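Local coordinates for CMP/dCMP-type deaminase domain-containing protein (Aspergillus oryzae RIB40, PDB 7DRY), which probably acts as a zinc-dependent deaminase of the cytidine deaminase fold, removing an amino group from a pyrimidine intermediate in riboflavin biosynthesis, at residues Pro4-Leu9 with Met95-Met99. Numbering follows the deposited sequence.
Sequences PHAKYL and MYVTM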
loop_
_atom_site.group_PDB
_atom_site.type_symbol
_atom_site.label_atom_id
_atom_site.label_comp_id
_atom_site.label_asym_id
_atom_site.label_seq_id
_atom_site.Cartn_x
_atom_site.Cartn_y
_atom_site.Cartn_z
ATOM N N PRO A 4 4.428 -12.620 10.852
ATOM C CA PRO A 4 3.030 -12.320 10.521
ATOM C C PRO A 4 2.838 -11.698 9.149
ATOM O O PRO A 4 1.694 -11.421 8.767
ATOM C CB PRO A 4 2.645 -11.310 11.605
ATOM C CG PRO A 4 3.888 -10.539 11.798
ATOM C CD PRO A 4 4.976 -11.592 11.759
ATOM N N HIS A 5 3.924 -11.454 8.414
ATOM C CA HIS A 5 3.833 -10.626 7.215
ATOM C C HIS A 5 3.028 -11.307 6.126
ATOM O O HIS A 5 2.230 -10.651 5.445
ATOM C CB HIS A 5 5.228 -10.263 6.714
ATOM C CG HIS A 5 6.096 -9.682 7.778
ATOM N ND1 HIS A 5 5.655 -8.700 8.636
ATOM C CD2 HIS A 5 7.375 -9.949 8.136
ATOM C CE1 HIS A 5 6.622 -8.390 9.481
ATOM N NE2 HIS A 5 7.680 -9.128 9.195
ATOM N N ALA A 6 3.222 -12.615 5.946
ATOM C CA ALA A 6 2.458 -13.337 4.939
ATOM C C ALA A 6 0.965 -13.276 5.231
ATOM O O ALA A 6 0.153 -13.099 4.315
ATOM C CB ALA A 6 2.938 -14.787 4.858
ATOM N N LYS A 7 0.581 -13.410 6.503
ATOM C CA LYS A 7 -0.839 -13.356 6.841
ATOM C C LYS A 7 -1.423 -11.979 6.557
ATOM O O LYS A 7 -2.523 -11.869 6.003
ATOM C CB LYS A 7 -1.071 -13.757 8.300
ATOM C CG LYS A 7 -2.552 -13.844 8.662
ATOM C CD LYS A 7 -2.775 -14.019 10.158
ATOM C CE LYS A 7 -4.260 -14.160 10.479
ATOM N NZ LYS A 7 -5.135 -13.914 9.292
ATOM N N TYR A 8 -0.700 -10.915 6.919
ATOM C CA TYR A 8 -1.176 -9.575 6.585
ATOM C C TYR A 8 -1.327 -9.406 5.080
ATOM O O TYR A 8 -2.298 -8.793 4.614
ATOM C CB TYR A 8 -0.218 -8.515 7.130
ATOM C CG TYR A 8 -0.473 -8.150 8.573
ATOM C CD1 TYR A 8 -1.655 -7.512 8.956
ATOM C CD2 TYR A 8 0.459 -8.443 9.565
ATOM C CE1 TYR A 8 -1.893 -7.174 10.263
ATOM C CE2 TYR A 8 0.222 -8.113 10.892
ATOM C CZ TYR A 8 -0.957 -7.473 11.236
ATOM O OH TYR A 8 -1.205 -7.131 12.547
ATOM N N LEU A 9 -0.389 -9.950 4.298
ATOM C CA LEU A 9 -0.508 -9.789 2.852
ATOM C C LEU A 9 -1.690 -10.568 2.295
ATOM O O LEU A 9 -2.331 -10.109 1.346
ATOM C CB LEU A 9 0.797 -10.139 2.148
ATOM C CG LEU A 9 1.866 -9.061 2.339
ATOM C CD1 LEU A 9 3.148 -9.519 1.684
ATOM C CD2 LEU A 9 1.437 -7.693 1.783
ATOM N N MET A 95 2.765 -0.091 6.855
ATOM C CA MET A 95 1.737 -0.371 5.863
ATOM C C MET A 95 2.081 -1.629 5.082
ATOM O O MET A 95 3.188 -1.754 4.545
ATOM C CB MET A 95 1.529 0.808 4.912
ATOM C CG MET A 95 0.345 0.574 3.974
ATOM S SD MET A 95 0.059 1.900 2.790
ATOM C CE MET A 95 -0.839 3.062 3.826
ATOM N N TYR A 96 1.138 -2.567 5.052
ATOM C CA TYR A 96 1.192 -3.713 4.158
ATOM C C TYR A 96 0.377 -3.395 2.913
ATOM O O TYR A 96 -0.690 -2.778 2.992
ATOM C CB TYR A 96 0.592 -4.943 4.838
ATOM C CG TYR A 96 1.422 -5.475 5.976
ATOM C CD1 TYR A 96 1.249 -4.999 7.283
ATOM C CD2 TYR A 96 2.377 -6.465 5.760
ATOM C CE1 TYR A 96 2.022 -5.491 8.330
ATOM C CE2 TYR A 96 3.156 -6.956 6.799
ATOM C CZ TYR A 96 2.968 -6.477 8.082
ATOM O OH TYR A 96 3.728 -6.968 9.106
ATOM N N VAL A 97 0.889 -3.793 1.756
ATOM C CA VAL A 97 0.189 -3.551 0.499
ATOM C C VAL A 97 0.611 -4.644 -0.471
ATOM O O VAL A 97 1.762 -5.075 -0.447
ATOM C CB VAL A 97 0.482 -2.120 -0.008
ATOM C CG1 VAL A 97 1.966 -1.883 -0.150
ATOM C CG2 VAL A 97 -0.236 -1.823 -1.300
ATOM N N THR A 98 -0.327 -5.139 -1.290
ATOM C CA THR A 98 0.028 -6.313 -2.088
ATOM C C THR A 98 1.132 -5.988 -3.089
ATOM O O THR A 98 2.043 -6.795 -3.286
ATOM C CB THR A 98 -1.185 -6.955 -2.771
ATOM O OG1 THR A 98 -1.834 -6.006 -3.624
ATOM C CG2 THR A 98 -2.170 -7.501 -1.743
ATOM N N MET A 99 1.081 -4.813 -3.717
ATOM C CA MET A 99 2.071 -4.424 -4.714
ATOM C C MET A 99 2.879 -3.225 -4.231
ATOM O O MET A 99 2.436 -2.460 -3.372
ATOM C CB MET A 99 1.385 -4.096 -6.047
ATOM C CG MET A 99 0.571 -5.260 -6.622
ATOM S SD MET A 99 -0.052 -4.960 -8.276
ATOM C CE MET A 99 1.448 -5.115 -9.258
#
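His5 and Tyr8 of the N-terminal helix gather round Tyr96, whose ring rises from the central strand 91-97 of the mixed five-stranded sheet of the cytidine deaminase fold; the helix thus packs on the sheet through an aromatic cluster of these three residues. At the start of the helix, the His5 imidazole brings ND1 to the rim of the phenol, 2.6 Å from Tyr96 OH, in a hydrogen bond. The two rings meet rim to rim, their planes 34° apart, and Tyr131 stacks on both. Tyr96 OH also bonds to Arg35, so two partners grip the hydroxyl of this buried residue. One turn on, Tyr8 lies over a face of Tyr96 in an offset stack, with planes at 18°. Its CB sits 3.5 Å from the Tyr96 ring centroid, almost on the ring normal, a CH-pi contact; with CG anti to the carbonyl carbon (chi1 -84°), the ring runs on from there over the CE1 and CZ side of the phenol, while its own hydroxyl extends to Asp45. Leu9 closes the contact beside Val97, whose side chain turns away from the helix, toward the zinc-site side of the sheet and Glu63. The Leu9 CD2 methyl touches Tyr96 CB and lies 3.5 Å from Val97 O.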